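PDB 4V36: lysyl-trna-dependent l-ysyl-phosphatidylgycerol synthase from Bacillus licheniformis, which transfers lysine from lysyl-tRNA to phosphatidylglycerol, a lipid modification that contributes to bacterial resistance. Local coordinates for residues K79-A84 with Y90-Y95; K40-S45 with N49-F54; E205-M210 with K230-G235. All blocks are in the same frame, centred on the assembly; numbering follows the deposited sequence.

Interaction 1: residues K79-A84 with Y90-Y95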
# COMPACT_ATOMS: atom_id res chain seq x y z
N LYS A 79 6.80 -6.67 -22.04
CA LYS A 79 7.73 -7.08 -23.09
C LYS A 79 8.74 -5.98 -23.39
O LYS A 79 9.94 -6.24 -23.49
CB LYS A 79 6.96 -7.46 -24.36
CG LYS A 79 7.84 -7.94 -25.50
CD LYS A 79 6.98 -8.33 -26.70
CE LYS A 79 7.83 -8.83 -27.86
NZ LYS A 79 6.99 -9.20 -29.03
N GLU A 80 8.25 -4.75 -23.54
CA GLU A 80 9.11 -3.61 -23.85
C GLU A 80 10.04 -3.26 -22.69
O GLU A 80 11.21 -2.96 -22.90
CB GLU A 80 8.26 -2.39 -24.22
CG GLU A 80 7.48 -2.55 -25.51
CD GLU A 80 6.56 -1.37 -25.78
OE1 GLU A 80 6.41 -0.51 -24.89
OE2 GLU A 80 5.99 -1.30 -26.89
N PHE A 81 9.51 -3.30 -21.48
CA PHE A 81 10.28 -2.96 -20.29
C PHE A 81 11.42 -3.95 -20.06
O PHE A 81 12.55 -3.56 -19.80
CB PHE A 81 9.38 -2.90 -19.05
CG PHE A 81 10.10 -2.54 -17.79
CD1 PHE A 81 10.46 -1.22 -17.53
CD2 PHE A 81 10.42 -3.51 -16.85
CE1 PHE A 81 11.12 -0.88 -16.37
CE2 PHE A 81 11.08 -3.17 -15.69
CZ PHE A 81 11.43 -1.86 -15.45
N LEU A 82 11.10 -5.24 -20.17
CA LEU A 82 12.10 -6.29 -20.00
C LEU A 82 13.15 -6.24 -21.11
O LEU A 82 14.33 -6.50 -20.87
CB LEU A 82 11.44 -7.67 -19.96
CG LEU A 82 10.65 -8.00 -18.69
CD1 LEU A 82 9.94 -9.33 -18.83
CD2 LEU A 82 11.57 -8.02 -17.48
N HIS A 83 12.71 -5.92 -22.32
CA HIS A 83 13.62 -5.80 -23.45
C HIS A 83 14.56 -4.62 -23.27
O HIS A 83 15.76 -4.72 -23.53
CB HIS A 83 12.84 -5.66 -24.76
CG HIS A 83 13.72 -5.55 -25.97
ND1 HIS A 83 14.17 -4.33 -26.45
CD2 HIS A 83 14.22 -6.49 -26.80
CE1 HIS A 83 14.92 -4.53 -27.52
NE2 HIS A 83 14.97 -5.83 -27.76
N ALA A 84 14.01 -3.49 -22.83
CA ALA A 84 14.79 -2.29 -22.60
C ALA A 84 15.80 -2.50 -21.47
O ALA A 84 16.88 -1.91 -21.47
CB ALA A 84 13.88 -1.12 -22.27
N TYR A 90 20.29 -5.22 -17.10
CA TYR A 90 19.70 -5.11 -15.77
C TYR A 90 18.82 -6.30 -15.44
O TYR A 90 18.13 -6.84 -16.30
CB TYR A 90 18.89 -3.81 -15.64
CG TYR A 90 19.72 -2.55 -15.70
CD1 TYR A 90 21.09 -2.58 -15.52
CD2 TYR A 90 19.11 -1.31 -15.91
CE1 TYR A 90 21.85 -1.42 -15.57
CE2 TYR A 90 19.86 -0.15 -15.96
CZ TYR A 90 21.23 -0.21 -15.79
OH TYR A 90 21.97 0.94 -15.84
N LEU A 91 18.84 -6.71 -14.17
CA LEU A 91 17.93 -7.74 -13.68
C LEU A 91 16.64 -7.07 -13.22
O LEU A 91 16.67 -6.04 -12.55
CB LEU A 91 18.57 -8.53 -12.54
CG LEU A 91 17.74 -9.66 -11.93
CD1 LEU A 91 17.50 -10.77 -12.95
CD2 LEU A 91 18.40 -10.21 -10.68
N VAL A 92 15.50 -7.66 -13.58
CA VAL A 92 14.22 -7.05 -13.24
C VAL A 92 13.45 -7.86 -12.20
O VAL A 92 13.27 -9.07 -12.34
CB VAL A 92 13.33 -6.89 -14.49
CG1 VAL A 92 11.99 -6.28 -14.12
CG2 VAL A 92 14.04 -6.03 -15.52
N ILE A 93 13.01 -7.18 -11.16
CA ILE A 93 12.24 -7.79 -10.09
C ILE A 93 10.85 -7.15 -9.99
O ILE A 93 10.72 -5.94 -10.10
CB ILE A 93 12.96 -7.66 -8.73
CG1 ILE A 93 14.41 -8.13 -8.85
CG2 ILE A 93 12.22 -8.43 -7.65
CD1 ILE A 93 15.27 -7.76 -7.66
N PHE A 94 9.82 -7.98 -9.82
CA PHE A 94 8.47 -7.48 -9.66
C PHE A 94 7.99 -7.69 -8.22
O PHE A 94 7.99 -8.81 -7.72
CB PHE A 94 7.52 -8.16 -10.65
CG PHE A 94 7.83 -7.86 -12.09
CD1 PHE A 94 8.72 -8.65 -12.80
CD2 PHE A 94 7.23 -6.79 -12.73
CE1 PHE A 94 9.01 -8.38 -14.12
CE2 PHE A 94 7.51 -6.52 -14.06
CZ PHE A 94 8.40 -7.31 -14.75
N TYR A 95 7.57 -6.61 -7.58
CA TYR A 95 7.20 -6.66 -6.17
C TYR A 95 5.70 -6.42 -5.95
O TYR A 95 5.14 -5.44 -6.44
CB TYR A 95 8.02 -5.63 -5.39
CG TYR A 95 7.65 -5.54 -3.92
CD1 TYR A 95 7.90 -6.60 -3.06
CD2 TYR A 95 7.08 -4.39 -3.41
CE1 TYR A 95 7.57 -6.51 -1.72
CE2 TYR A 95 6.75 -4.29 -2.07
CZ TYR A 95 6.99 -5.36 -1.23
OH TYR A 95 6.66 -5.27 0.10
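Val92, its side chain directed toward the helix, lies between the two helix residues Phe81 and Leu82 and touches both. Its CG1 branch is anti to the backbone N (chi1 179°), which carries that methyl to the rim of the Phe81 ring. There CG1 lies in the ring plane, 3.6 Å from Phe81 CE2, so the aromatic group is met at its edge and not over a face. Leu82 uses a single methyl: its CD2 is 3.6 Å from Val92 CB and 3.7 Å from Val92 CG2, close enough to all three carbons of the isopropyl group that this one methyl rests against the branch point and both methyls. Leu82 leaves its backbone beside the strand, and only its end, CD2, comes in to touch it.

Ile93, between Val92 and Phe94, faces away. Phe94 brings the end of its ring near the helix, CZ standing 4.2 Å from Leu82 CD2, again near the ring plane. The same ring makes an edge-to-face contact with Tyr110 and touches Tyr105, while the ring of Phe81 continues toward Phe43 and Phe54.

All four side chains that meet here are buried and apolar, so the joint rests on dispersion and the exclusion of water. The axes of helix 79-84 and strand 91-95 approach to 9.2 Å at their closest, their directions 143° from each other. Such a helix lying over the strand that follows it is the second half of a beta-alpha-beta crossover, here strand 60-69, helix 74-87 and the parallel strand 91-97, consistent with the acetyltransferase clan to which the family belongs.

Interaction 2: residues K40-S45 with N49-F54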
# COMPACT_ATOMS: atom_id res chain seq x y z
N LYS A 40 9.76 7.01 -7.70
CA LYS A 40 9.81 5.91 -8.65
C LYS A 40 9.81 6.43 -10.08
O LYS A 40 9.12 7.40 -10.39
CB LYS A 40 8.63 4.95 -8.44
CG LYS A 40 8.72 4.13 -7.16
CD LYS A 40 7.44 3.37 -6.91
CE LYS A 40 6.30 4.32 -6.59
NZ LYS A 40 6.58 5.12 -5.37
N ARG A 41 10.59 5.78 -10.95
CA ARG A 41 10.61 6.14 -12.36
C ARG A 41 9.45 5.48 -13.09
O ARG A 41 8.94 4.44 -12.66
CB ARG A 41 11.94 5.75 -13.00
CG ARG A 41 13.15 6.45 -12.41
CD ARG A 41 14.41 6.17 -13.20
NE ARG A 41 14.31 6.64 -14.58
CZ ARG A 41 14.62 7.87 -14.97
NH1 ARG A 41 15.05 8.76 -14.09
NH2 ARG A 41 14.50 8.21 -16.25
N PHE A 42 9.03 6.07 -14.20
CA PHE A 42 7.89 5.56 -14.95
C PHE A 42 8.31 5.03 -16.32
O PHE A 42 9.22 5.55 -16.95
CB PHE A 42 6.83 6.66 -15.13
CG PHE A 42 6.21 7.11 -13.84
CD1 PHE A 42 6.18 6.27 -12.73
CD2 PHE A 42 5.65 8.37 -13.73
CE1 PHE A 42 5.61 6.69 -11.55
CE2 PHE A 42 5.07 8.79 -12.55
CZ PHE A 42 5.05 7.95 -11.45
N PHE A 43 7.63 3.97 -16.76
CA PHE A 43 7.86 3.42 -18.09
C PHE A 43 6.53 3.22 -18.81
O PHE A 43 5.82 2.25 -18.56
CB PHE A 43 8.62 2.10 -18.01
CG PHE A 43 9.00 1.53 -19.35
CD1 PHE A 43 10.19 1.89 -19.96
CD2 PHE A 43 8.16 0.65 -20.01
CE1 PHE A 43 10.54 1.38 -21.19
CE2 PHE A 43 8.50 0.13 -21.24
CZ PHE A 43 9.69 0.49 -21.84
N TYR A 44 6.19 4.16 -19.69
CA TYR A 44 4.97 4.06 -20.47
C TYR A 44 5.20 3.22 -21.72
O TYR A 44 6.25 3.31 -22.35
CB TYR A 44 4.45 5.45 -20.86
CG TYR A 44 3.94 6.26 -19.69
CD1 TYR A 44 2.61 6.18 -19.29
CD2 TYR A 44 4.79 7.10 -18.98
CE1 TYR A 44 2.14 6.92 -18.22
CE2 TYR A 44 4.32 7.85 -17.91
CZ TYR A 44 3.00 7.75 -17.53
OH TYR A 44 2.54 8.49 -16.47
N SER A 45 4.22 2.39 -22.06
CA SER A 45 4.30 1.56 -23.25
C SER A 45 4.16 2.42 -24.50
O SER A 45 3.64 3.53 -24.44
CB SER A 45 3.23 0.47 -23.23
OG SER A 45 1.93 1.03 -23.14
N ASN A 49 -1.10 2.95 -23.34
CA ASN A 49 -2.24 2.47 -22.56
C ASN A 49 -1.82 1.78 -21.26
O ASN A 49 -2.66 1.49 -20.41
CB ASN A 49 -3.08 1.50 -23.40
CG ASN A 49 -3.71 2.17 -24.61
OD1 ASN A 49 -3.26 3.23 -25.05
ND2 ASN A 49 -4.74 1.54 -25.16
N ALA A 50 -0.53 1.53 -21.11
CA ALA A 50 -0.03 0.82 -19.93
C ALA A 50 1.19 1.52 -19.32
O ALA A 50 1.90 2.26 -19.99
CB ALA A 50 0.32 -0.61 -20.30
N LEU A 51 1.42 1.27 -18.03
CA LEU A 51 2.49 1.94 -17.30
C LEU A 51 3.15 1.05 -16.25
O LEU A 51 2.47 0.36 -15.49
CB LEU A 51 1.95 3.20 -16.63
CG LEU A 51 2.89 3.91 -15.65
CD1 LEU A 51 4.12 4.45 -16.37
CD2 LEU A 51 2.16 5.02 -14.91
N ILE A 52 4.48 1.07 -16.22
CA ILE A 52 5.24 0.35 -15.21
C ILE A 52 6.02 1.32 -14.32
O ILE A 52 6.83 2.11 -14.81
CB ILE A 52 6.21 -0.66 -15.84
CG1 ILE A 52 5.46 -1.90 -16.32
CG2 ILE A 52 7.29 -1.06 -14.84
CD1 ILE A 52 6.36 -2.99 -16.86
N GLN A 53 5.76 1.26 -13.02
CA GLN A 53 6.49 2.07 -12.05
C GLN A 53 7.59 1.22 -11.41
O GLN A 53 7.35 0.07 -11.05
CB GLN A 53 5.55 2.63 -10.99
CG GLN A 53 4.35 3.36 -11.55
CD GLN A 53 3.45 3.92 -10.47
OE1 GLN A 53 3.87 4.11 -9.33
NE2 GLN A 53 2.20 4.20 -10.83
N PHE A 54 8.77 1.80 -11.25
CA PHE A 54 9.90 1.03 -10.74
C PHE A 54 10.96 1.90 -10.08
O PHE A 54 10.92 3.13 -10.16
CB PHE A 54 10.55 0.23 -11.88
CG PHE A 54 11.18 1.07 -12.94
CD1 PHE A 54 10.42 1.63 -13.95
CD2 PHE A 54 12.55 1.31 -12.93
CE1 PHE A 54 11.00 2.41 -14.93
CE2 PHE A 54 13.14 2.09 -13.91
CZ PHE A 54 12.36 2.64 -14.91
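Two aromatic rings each receive an aliphatic carbon over one face. Leu51 CD1 stands over the middle of the Tyr44 ring, 3.5 Å from its centroid and only 3° off the normal, a nearly ideal CH-pi contact; Phe22 adds an edge-to-face ring partner and Lys18 a cation-pi one. On the other side of the sheet, Arg41 CB lies over a face of Phe54, 4.0 Å from the ring centroid and displaced toward the rim, while Ile52 O lies at the edge of that ring in its plane. Phe54 adopts this place because its CG sits between the backbone N and the carbonyl carbon (chi1 66°), which folds the ring back across the neighbouring strand toward Arg41 and Phe43. Phe42 and Gln53 run side by side, with Phe42 CE1 3.6 Å from Gln53 CG and the ring and amide planes well turned from each other.

The backbone between the two faces is an antiparallel hairpin. Phe43 and Ile52 form a hydrogen-bonded pair, Phe43 N to Ile52 O at 2.8 Å and Ile52 N to Phe43 O at 2.9 Å, and Arg41 pairs with Phe54 in the same way. Near the turn, Ser45 N donates to Ala50 O over 3.1 Å, and Ala50 N answers by donating to the hydroxyl Ser45 OG at 3.2 Å, so a side chain takes over where the backbone pairing ends.

The longer polar chains lend their carbons to the hairpin and spend their polar ends elsewhere: Lys40 NZ on the carbonyls of Leu34 and Phe181, Arg41 NE on Ile10 O, Gln53 NE2 on Ser32 O. The chemistry implies a division of labour, in which backbone bonds fix the pairing of the strands, apolar contacts fill both faces, and the polar ends of Lys40, Arg41 and Gln53 tie the hairpin to surrounding loops.

Interaction 3: residues E205-M210 with K230-G235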
# COMPACT_ATOMS: atom_id res chain seq x y z
N GLU A 205 -9.52 19.14 18.52
CA GLU A 205 -8.11 18.88 18.26
C GLU A 205 -7.92 17.58 17.49
O GLU A 205 -8.38 16.52 17.91
CB GLU A 205 -7.33 18.82 19.58
CG GLU A 205 -5.84 18.61 19.39
CD GLU A 205 -5.10 18.44 20.70
OE1 GLU A 205 -5.76 18.31 21.75
OE2 GLU A 205 -3.85 18.42 20.68
N ILE A 206 -7.23 17.68 16.35
CA ILE A 206 -6.94 16.52 15.52
C ILE A 206 -5.96 15.59 16.23
O ILE A 206 -4.83 15.98 16.53
CB ILE A 206 -6.35 16.94 14.16
CG1 ILE A 206 -7.32 17.86 13.42
CG2 ILE A 206 -6.03 15.71 13.32
CD1 ILE A 206 -6.81 18.35 12.09
N VAL A 207 -6.39 14.36 16.50
CA VAL A 207 -5.55 13.39 17.19
C VAL A 207 -5.14 12.24 16.28
O VAL A 207 -4.31 11.41 16.66
CB VAL A 207 -6.25 12.82 18.43
CG1 VAL A 207 -6.67 13.94 19.37
CG2 VAL A 207 -7.44 11.98 18.03
N ALA A 208 -5.71 12.20 15.08
CA ALA A 208 -5.39 11.14 14.12
C ALA A 208 -5.79 11.54 12.70
O ALA A 208 -6.73 12.31 12.51
CB ALA A 208 -6.07 9.84 14.51
N PHE A 209 -5.08 11.03 11.70
CA PHE A 209 -5.44 11.28 10.31
C PHE A 209 -5.09 10.12 9.39
O PHE A 209 -4.16 9.35 9.67
CB PHE A 209 -4.78 12.56 9.80
CG PHE A 209 -3.30 12.43 9.53
CD1 PHE A 209 -2.38 12.65 10.53
CD2 PHE A 209 -2.85 12.11 8.26
CE1 PHE A 209 -1.02 12.53 10.28
CE2 PHE A 209 -1.50 11.99 8.00
CZ PHE A 209 -0.58 12.20 9.01
N MET A 210 -5.84 10.00 8.30
CA MET A 210 -5.59 9.00 7.27
C MET A 210 -5.87 9.60 5.90
O MET A 210 -6.77 10.42 5.76
CB MET A 210 -6.46 7.76 7.48
CG MET A 210 -6.29 7.06 8.82
SD MET A 210 -7.88 6.74 9.61
CE MET A 210 -8.47 8.41 9.85
N LYS A 230 -0.03 11.07 20.83
CA LYS A 230 0.04 10.33 22.09
C LYS A 230 -1.21 10.51 22.94
O LYS A 230 -1.45 9.73 23.86
CB LYS A 230 1.28 10.75 22.89
CG LYS A 230 2.60 10.51 22.17
CD LYS A 230 2.73 9.07 21.72
CE LYS A 230 4.01 8.85 20.93
NZ LYS A 230 4.04 7.50 20.30
N LYS A 231 -2.00 11.53 22.64
CA LYS A 231 -3.22 11.79 23.40
C LYS A 231 -4.40 11.01 22.84
O LYS A 231 -5.52 11.12 23.34
CB LYS A 231 -3.54 13.29 23.43
CG LYS A 231 -3.83 13.89 22.07
CD LYS A 231 -4.42 15.29 22.21
CE LYS A 231 -3.53 16.19 23.05
NZ LYS A 231 -2.20 16.41 22.41
N ALA A 232 -4.15 10.23 21.79
CA ALA A 232 -5.17 9.37 21.22
C ALA A 232 -5.42 8.18 22.15
O ALA A 232 -4.47 7.55 22.62
CB ALA A 232 -4.77 8.89 19.84
N PRO A 233 -6.70 7.87 22.42
CA PRO A 233 -7.09 6.80 23.34
C PRO A 233 -6.62 5.42 22.90
O PRO A 233 -6.21 5.24 21.75
CB PRO A 233 -8.62 6.87 23.34
CG PRO A 233 -8.94 8.24 22.87
CD PRO A 233 -7.87 8.59 21.88
N LYS A 234 -6.67 4.46 23.81
CA LYS A 234 -6.32 3.08 23.49
C LYS A 234 -7.34 2.48 22.53
O LYS A 234 -8.54 2.78 22.63
CB LYS A 234 -6.22 2.24 24.76
N GLY A 235 -6.88 1.65 21.61
CA GLY A 235 -7.75 1.07 20.60
C GLY A 235 -8.01 2.05 19.48
O GLY A 235 -9.01 1.95 18.77
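At a classic beta bulge in strand 206-213, where Val207 and Ala208 both face Leu199 of the adjoining strand, Val207 turns its side chain toward Lys231 and Ala232. These two belong to the loop that leaves strand 220-228 and leads to helix 236-251, with Gly235 as the residue at its N-cap. The contact therefore joins the start of one strand to the loop beyond the end of its antiparallel neighbour.

Its inner part is apolar: Val207 CB lies 4.4 Å from Ala232 CB, and Val207 CG1 meets the aliphatic chain of Lys231 at about a right angle, 3.9 Å from CD. Tyr148 packs on Val207 and on Pro233, extending this cluster beyond the two segments.

Toward solvent the contact becomes ionic. Glu205 holds its chain extended, with CG anti to the backbone N (chi1 -177°), and approaches from the direction opposite to Lys231. The lysine bends at its last two torsions, so its CD and CE run alongside the carboxylate before the ammonium group closes a salt bridge, whose hydrogen bond is weak: Lys231 NZ to Glu205 OE2, 3.1 Å.

How the interactions relate
A single mixed sheet connects all three contacts, in chain order interaction 2, interaction 1 and interaction 3. The first two form one continuous core: their centres are 11 Å apart, and they touch directly, Phe81 CB lying 3.7 Å from Ile52 CD1. Interaction 3 stands on the opposite side of the chain's centre, 42 Å from interaction 1 and 37 Å from interaction 2 between centres, with nearest atoms about 20 and 17 Å away. The bound lysine amide is about 11 Å from the side chain of Lys40 and about 14 Å from that of Ala232; none of the residues lining its pocket belongs to these segments, and the contacts lie in two separate portions of the fold.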